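Local coordinates for protein muramidase (Trichobolus zukalii, PDB 6ZMV) that hydrolyses the glycan strands of bacterial peptidoglycan as a fungal lysozyme of glycoside hydrolase family 25, at residues A[39-42]-A[43-47]; A[133-136]-A[137-141]. All coordinates share one frame; numbering follows the deposited sequence.

Interaction 1: residues A[39-42]-A[43-47]; sequences DPVF and STHYT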
ATOM      1  N   ASP A  39      12.012  -6.169   4.977  1.00  4.51           N
ATOM      2  CA  ASP A  39      11.724  -7.377   4.190  1.00  4.12           C
ATOM      3  C   ASP A  39      12.984  -7.716   3.403  1.00  4.23           C
ATOM      4  O   ASP A  39      13.463  -6.907   2.580  1.00  5.05           O
ATOM      5  CB  ASP A  39      10.517  -7.179   3.337  1.00  4.45           C
ATOM      6  CG  ASP A  39      10.115  -8.406   2.568  1.00  5.50           C
ATOM      7  OD1 ASP A  39      10.975  -8.886   1.764  1.00  5.36           O
ATOM      8  OD2 ASP A  39       8.950  -8.839   2.715  1.00  6.21           O
ATOM      9  N   PRO A  40      13.535  -8.955   3.547  1.00  4.55           N
ATOM     10  CA  PRO A  40      14.825  -9.249   2.914  1.00  4.95           C
ATOM     11  C   PRO A  40      14.814  -9.350   1.407  1.00  4.12           C
ATOM     12  O   PRO A  40      15.880  -9.360   0.781  1.00  5.34           O
ATOM     13  CB  PRO A  40      15.260 -10.515   3.585  1.00  6.69           C
ATOM     14  CG  PRO A  40      14.006 -11.131   4.062  1.00  8.03           C
ATOM     15  CD  PRO A  40      13.059 -10.028   4.459  1.00  5.00           C
ATOM     16  N   VAL A  41      13.631  -9.441   0.841  1.00  4.15           N
ATOM     17  CA  VAL A  41      13.502  -9.597  -0.622  1.00  4.32           C
ATOM     18  C   VAL A  41      13.141  -8.263  -1.281  1.00  3.43           C
ATOM     19  O   VAL A  41      12.987  -8.187  -2.525  1.00  3.78           O
ATOM     20  CB  VAL A  41      12.566 -10.756  -0.989  1.00  4.62           C
ATOM     21  CG1 VAL A  41      12.662 -11.163  -2.448  1.00  5.52           C
ATOM     22  CG2 VAL A  41      12.791 -11.956  -0.101  1.00  7.23           C
ATOM     23  N   PHE A  42      12.968  -7.201  -0.500  1.00  3.90           N
ATOM     24  CA  PHE A  42      12.517  -5.907  -1.072  1.00  4.25           C
ATOM     25  C   PHE A  42      13.385  -5.515  -2.250  1.00  3.80           C
ATOM     26  O   PHE A  42      12.877  -5.183  -3.329  1.00  4.09           O
ATOM     27  CB  PHE A  42      12.506  -4.808  -0.006  1.00  4.24           C
ATOM     28  CG  PHE A  42      12.252  -3.453  -0.610  1.00  5.21           C
ATOM     29  CD1 PHE A  42      10.967  -3.049  -0.875  1.00  5.16           C
ATOM     30  CD2 PHE A  42      13.324  -2.608  -0.956  1.00  6.56           C
ATOM     31  CE1 PHE A  42      10.744  -1.835  -1.492  1.00  5.76           C
ATOM     32  CE2 PHE A  42      13.082  -1.400  -1.594  1.00  7.17           C
ATOM     33  CZ  PHE A  42      11.810  -1.030  -1.831  1.00  7.07           C
ATOM     34  N   SER A  43      14.705  -5.466  -2.063  1.00  4.77           N
ATOM     35  CA  SER A  43      15.597  -4.925  -3.115  1.00  5.63           C
ATOM     36  C   SER A  43      15.553  -5.854  -4.333  1.00  5.58           C
ATOM     37  O   SER A  43      15.580  -5.381  -5.501  1.00  6.67           O
ATOM     38  CB  SER A  43      16.978  -4.717  -2.622  1.00  8.06           C
ATOM     39  OG  SER A  43      16.992  -3.719  -1.630  1.00 15.28           O
ATOM     40  N   THR A  44      15.506  -7.158  -4.115  1.00  4.83           N
ATOM     41  CA  THR A  44      15.402  -8.132  -5.231  1.00  5.22           C
ATOM     42  C   THR A  44      14.146  -7.846  -6.040  1.00  4.61           C
ATOM     43  O   THR A  44      14.192  -7.737  -7.293  1.00  4.60           O
ATOM     44  CB  THR A  44      15.341  -9.581  -4.744  1.00  5.73           C
ATOM     45  OG1 THR A  44      16.528  -9.852  -3.968  1.00  8.51           O
ATOM     46  CG2 THR A  44      15.105 -10.637  -5.810  1.00  7.37           C
ATOM     47  N   HIS A  45      13.030  -7.694  -5.388  1.00  3.86           N
ATOM     48  CA  HIS A  45      11.759  -7.445  -6.064  1.00  3.82           C
ATOM     49  C   HIS A  45      11.755  -6.089  -6.726  1.00  3.44           C
ATOM     50  O   HIS A  45      11.280  -5.948  -7.868  1.00  4.08           O
ATOM     51  CB  HIS A  45      10.620  -7.569  -5.081  1.00  3.57           C
ATOM     52  CG  HIS A  45      10.284  -8.925  -4.590  1.00  3.90           C
ATOM     53  ND1 HIS A  45      10.439 -10.036  -5.377  1.00  3.95           N
ATOM     54  CD2 HIS A  45       9.732  -9.313  -3.404  1.00  4.24           C
ATOM     55  CE1 HIS A  45       9.988 -11.103  -4.698  1.00  4.53           C
ATOM     56  NE2 HIS A  45       9.531 -10.692  -3.454  1.00  4.37           N
ATOM     57  N   TYR A  46      12.236  -5.067  -6.061  1.00  4.14           N
ATOM     58  CA  TYR A  46      12.202  -3.691  -6.626  1.00  4.03           C
ATOM     59  C   TYR A  46      13.077  -3.568  -7.848  1.00  4.47           C
ATOM     60  O   TYR A  46      12.630  -3.047  -8.861  1.00  5.32           O
ATOM     61  CB  TYR A  46      12.630  -2.718  -5.524  1.00  6.20           C
ATOM     62  CG  TYR A  46      12.163  -1.289  -5.648  1.00  5.99           C
ATOM     63  CD1 TYR A  46      10.979  -0.869  -5.070  1.00  7.95           C
ATOM     64  CD2 TYR A  46      12.920  -0.328  -6.287  1.00  9.04           C
ATOM     65  CE1 TYR A  46      10.595   0.454  -5.054  1.00  8.06           C
ATOM     66  CE2 TYR A  46      12.551   1.004  -6.291  1.00  9.72           C
ATOM     67  CZ  TYR A  46      11.380   1.398  -5.678  1.00  9.06           C
ATOM     68  OH  TYR A  46      11.003   2.708  -5.581  1.00 12.92           O
ATOM     69  N   THR A  47      14.258  -4.201  -7.823  1.00  4.15           N
ATOM     70  CA  THR A  47      15.185  -4.209  -8.983  1.00  5.60           C
ATOM     71  C   THR A  47      14.559  -4.998 -10.126  1.00  4.99           C
ATOM     72  O   THR A  47      14.584  -4.565 -11.272  1.00  6.86           O
ATOM     73  CB  THR A  47      16.513  -4.800  -8.546  1.00  6.93           C
ATOM     74  OG1 THR A  47      17.084  -4.008  -7.508  1.00 10.13           O
ATOM     75  CG2 THR A  47      17.462  -4.907  -9.685  1.00  9.52           C
TER
HETATM   76  O   HOH W   1      16.587  -8.294  -1.681  1.00  8.51           O
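At the N-terminal end of helix 42-51, where a type I beta turn from Asp39 to Phe42 runs straight into the first helical turn, Val41 and Phe42 each meet the residue four places further on. The backbone sets the spacing: His45 N donates to Val41 O at 2.9 Å in a nearly straight bond, and Tyr46 N donates to Phe42 O at 2.8 Å. On one side of the helix, the CG1 methyl of Val41 sits over a face of the His45 imidazole, 3.5 Å from the ring centroid and 16° off its normal, a CH-pi contact. It is displaced toward the rim, and its nearest ring atom is NE2. This branch reaches the ring because CG1 lies anti to the Val41 nitrogen (chi1 -166°). The ring's own nitrogens are held from outside, ND1 by Tyr16 OH and NE2 by Ser8 O, which fixes the rotation of the imidazole against the methyl.

Phe42 and Tyr46 extend side by side in the same direction, both with CG anti to their backbone nitrogens. Their planes meet obliquely, at 36°, and Phe42 CZ comes to 3.3 Å from Tyr46 CD1, while Tyr46 CB lies over one face of the phenyl ring. Phe42 also packs on Ile29 and Ala31 of strand 26-33.

Ahead of the helix, Asp39 OD1 accepts from Val41 N at 2.9 Å, while OD2 takes His9 N; the carboxylate of buried Asp39 therefore joins this turn to the loop holding His9. One water accepts from Thr44 N and donates to Pro40 O, bridging turn and helix. An Asx turn, closed by Asp39 OD1 and Val41 N, superposed on a type I beta turn and leading into the first i to i+4 bonds, is characteristic of helix N-terminal capping.

Interaction 2: residues A[133-136]-A[137-141]; sequences IYTG and YYWWV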
ATOM      1  N   ILE A 133      -3.265   4.411   1.450  1.00  3.82           N
ATOM      2  CA  ILE A 133      -3.711   3.652   2.646  1.00  4.02           C
ATOM      3  C   ILE A 133      -4.377   2.386   2.167  1.00  3.97           C
ATOM      4  O   ILE A 133      -5.390   2.492   1.424  1.00  4.32           O
ATOM      5  CB  ILE A 133      -4.609   4.467   3.556  1.00  4.12           C
ATOM      6  CG1 ILE A 133      -3.824   5.647   4.135  1.00  4.53           C
ATOM      7  CG2 ILE A 133      -5.186   3.590   4.642  1.00  4.91           C
ATOM      8  CD1 ILE A 133      -4.721   6.635   4.902  1.00  5.00           C
ATOM      9  N   TYR A 134      -3.904   1.239   2.625  1.00  3.39           N
ATOM     10  CA  TYR A 134      -4.516  -0.073   2.387  1.00  2.88           C
ATOM     11  C   TYR A 134      -5.345  -0.444   3.580  1.00  3.08           C
ATOM     12  O   TYR A 134      -4.880  -0.371   4.736  1.00  3.86           O
ATOM     13  CB  TYR A 134      -3.423  -1.125   2.153  1.00  3.58           C
ATOM     14  CG  TYR A 134      -3.912  -2.547   2.135  1.00  4.00           C
ATOM     15  CD1 TYR A 134      -4.092  -3.250   3.313  1.00  4.65           C
ATOM     16  CD2 TYR A 134      -4.125  -3.216   0.949  1.00  3.96           C
ATOM     17  CE1 TYR A 134      -4.498  -4.572   3.289  1.00  4.65           C
ATOM     18  CE2 TYR A 134      -4.554  -4.530   0.927  1.00  4.71           C
ATOM     19  CZ  TYR A 134      -4.743  -5.221   2.097  1.00  4.43           C
ATOM     20  OH  TYR A 134      -5.118  -6.536   2.076  1.00  6.56           O
ATOM     21  N   THR A 135      -6.552  -0.894   3.316  1.00  3.68           N
ATOM     22  CA  THR A 135      -7.449  -1.389   4.369  1.00  4.03           C
ATOM     23  C   THR A 135      -8.504  -2.274   3.756  1.00  4.39           C
ATOM     24  O   THR A 135      -8.890  -2.103   2.584  1.00  4.96           O
ATOM     25  CB  THR A 135      -8.100  -0.208   5.144  1.00  5.10           C
ATOM     26  OG1 THR A 135      -8.853  -0.658   6.271  1.00  5.34           O
ATOM     27  CG2 THR A 135      -8.937   0.708   4.278  1.00  5.42           C
ATOM     28  N   GLY A 136      -9.111  -3.107   4.588  1.00  5.25           N
ATOM     29  CA  GLY A 136     -10.428  -3.675   4.291  1.00  6.70           C
ATOM     30  C   GLY A 136     -11.517  -2.775   4.826  1.00  6.14           C
ATOM     31  O   GLY A 136     -11.269  -1.928   5.672  1.00  6.31           O
ATOM     32  N   TYR A 137     -12.739  -3.000   4.389  1.00  7.00           N
ATOM     33  CA  TYR A 137     -13.874  -2.135   4.731  1.00  6.47           C
ATOM     34  C   TYR A 137     -14.156  -2.241   6.240  1.00  5.55           C
ATOM     35  O   TYR A 137     -14.212  -1.219   6.932  1.00  6.05           O
ATOM     36  CB  TYR A 137     -15.108  -2.571   3.954  1.00  7.17           C
ATOM     37  CG  TYR A 137     -16.344  -1.793   4.328  1.00  7.77           C
ATOM     38  CD1 TYR A 137     -16.575  -0.578   3.715  1.00 11.08           C
ATOM     39  CD2 TYR A 137     -17.263  -2.255   5.244  1.00  7.81           C
ATOM     40  CE1 TYR A 137     -17.669   0.182   4.038  1.00 12.76           C
ATOM     41  CE2 TYR A 137     -18.373  -1.518   5.529  1.00 10.65           C
ATOM     42  CZ  TYR A 137     -18.567  -0.279   4.959  1.00 11.12           C
ATOM     43  OH  TYR A 137     -19.684   0.454   5.236  1.00 18.56           O
ATOM     44  N   TYR A 138     -14.327  -3.451   6.753  1.00  6.54           N
ATOM     45  CA  TYR A 138     -14.716  -3.578   8.167  1.00  7.12           C
ATOM     46  C   TYR A 138     -13.580  -3.156   9.100  1.00  6.62           C
ATOM     47  O   TYR A 138     -13.892  -2.614  10.163  1.00  7.55           O
ATOM     48  CB  TYR A 138     -15.237  -4.966   8.512  1.00  9.27           C
ATOM     49  CG  TYR A 138     -16.518  -5.251   7.792  1.00 10.31           C
ATOM     50  CD1 TYR A 138     -17.665  -4.559   8.139  1.00 12.94           C
ATOM     51  CD2 TYR A 138     -16.586  -6.133   6.748  1.00 13.64           C
ATOM     52  CE1 TYR A 138     -18.867  -4.755   7.486  1.00 15.19           C
ATOM     53  CE2 TYR A 138     -17.770  -6.319   6.066  1.00 16.92           C
ATOM     54  CZ  TYR A 138     -18.909  -5.619   6.419  1.00 14.00           C
ATOM     55  OH  TYR A 138     -20.048  -5.868   5.672  1.00 24.29           O
ATOM     56  N   TRP A 139     -12.327  -3.343   8.710  1.00  5.42           N
ATOM     57  CA  TRP A 139     -11.196  -2.882   9.512  1.00  6.01           C
ATOM     58  C   TRP A 139     -11.314  -1.372   9.673  1.00  5.12           C
ATOM     59  O   TRP A 139     -11.217  -0.805  10.743  1.00  6.00           O
ATOM     60  CB  TRP A 139      -9.828  -3.288   8.914  1.00  6.07           C
ATOM     61  CG  TRP A 139      -8.720  -3.018   9.869  1.00  6.10           C
ATOM     62  CD1 TRP A 139      -8.208  -3.916  10.756  1.00  9.13           C
ATOM     63  CD2 TRP A 139      -8.063  -1.766  10.127  1.00  5.33           C
ATOM     64  NE1 TRP A 139      -7.246  -3.326  11.519  1.00  8.92           N
ATOM     65  CE2 TRP A 139      -7.165  -2.001  11.194  1.00  6.64           C
ATOM     66  CE3 TRP A 139      -8.142  -0.477   9.613  1.00  4.86           C
ATOM     67  CZ2 TRP A 139      -6.391  -0.987  11.751  1.00  7.26           C
ATOM     68  CZ3 TRP A 139      -7.352   0.516  10.144  1.00  5.18           C
ATOM     69  CH2 TRP A 139      -6.524   0.278  11.237  1.00  5.45           C
ATOM     70  N   TRP A 140     -11.513  -0.675   8.562  1.00  4.42           N
ATOM     71  CA  TRP A 140     -11.544   0.820   8.635  1.00  4.42           C
ATOM     72  C   TRP A 140     -12.741   1.262   9.485  1.00  5.07           C
ATOM     73  O   TRP A 140     -12.622   2.196  10.281  1.00  5.23           O
ATOM     74  CB  TRP A 140     -11.635   1.386   7.207  1.00  5.16           C
ATOM     75  CG  TRP A 140     -11.368   2.847   7.162  1.00  4.83           C
ATOM     76  CD1 TRP A 140     -12.240   3.882   7.174  1.00  5.25           C
ATOM     77  CD2 TRP A 140     -10.058   3.440   7.324  1.00  4.16           C
ATOM     78  NE1 TRP A 140     -11.560   5.073   7.266  1.00  5.15           N
ATOM     79  CE2 TRP A 140     -10.239   4.823   7.375  1.00  4.62           C
ATOM     80  CE3 TRP A 140      -8.761   2.930   7.391  1.00  4.83           C
ATOM     81  CZ2 TRP A 140      -9.172   5.698   7.507  1.00  4.83           C
ATOM     82  CZ3 TRP A 140      -7.700   3.793   7.507  1.00  4.76           C
ATOM     83  CH2 TRP A 140      -7.924   5.145   7.595  1.00  5.50           C
ATOM     84  N   VAL A 141     -13.894   0.626   9.276  1.00  6.11           N
ATOM     85  CA  VAL A 141     -15.091   1.040  10.009  1.00  6.24           C
ATOM     86  C   VAL A 141     -14.831   0.873  11.517  1.00  6.02           C
ATOM     87  O   VAL A 141     -15.009   1.836  12.302  1.00  6.64           O
ATOM     88  CB  VAL A 141     -16.319   0.284   9.556  1.00  6.11           C
ATOM     89  CG1 VAL A 141     -17.486   0.504  10.507  1.00  7.41           C
ATOM     90  CG2 VAL A 141     -16.697   0.591   8.122  1.00  7.66           C
TER
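With chi1 at -173°, Thr135 holds its hydroxyl anti to its own nitrogen and places it beside the first turn of the following helix, while Trp140, its CG likewise anti to the backbone nitrogen (chi1 -167°), lays its indole against Thr135 and Ile133 of the strand. The side chains of Thr135 and Trp140 cross at about a right angle. Thr135 OG1 lies at the edge of the Trp140 ring, near its plane, and Thr135 CG2 touches CE3 of the same ring at 3.8 Å. Further along the six-membered part of the indole, CZ3 meets the CG2 branch of Ile133, also at 3.8 Å. Trp139 crosses the threonine at about a right angle as well, its CE3 3.4 Å from Thr135 OG1 and its ring oblique to it.

This is the passage from strand 132-136 into helix 137-144 in the beta-alpha-beta unit completed by strand 156-159, within the barrel-like fold of family 25 hydrolases. Gly136 occupies the N-cap position, and its carbonyl oxygen is gripped twice: Thr135 OG1 donates to Gly136 O at 2.8 Å, and Trp140 N at 3.2 Å. Both donors are tilted somewhat from the carbonyl plane.

Both buried indoles have their polar ends satisfied beyond the junction, Trp139 NE1 by Ser103 O and Trp140 NE1 by Ser147 O. Each also makes an edge-to-face contact, Trp139 with Tyr98 and Trp140 with Trp172. Ile116 of helix 109-127 touches both Ile133 and Trp140, while a bound glycerol, probably from the crystallisation liquor, accepts a bond from Gly136 N.

How the interactions relate
From the N terminus, the chain passes through strands 2-7, 26-33 and 37-38 before interaction 1 makes the short turn into helix 42-51, against strand 26-33. It then runs on through strands 55-61 and 93-95 and helix 109-127, and interaction 2 joins strand 132-136 directly to helix 137-144. Interaction 1 thus enters a helix from a turn, interaction 2 from a strand. Each joins adjacent residues, and neither closes a long loop. They stand in series without enclosing or crossing one another. The centres of interactions 1 and 2 are about 26 Å apart, on opposite sides of the chain's centre. The nearest atoms of interactions 1 and 2 are about 14 Å apart.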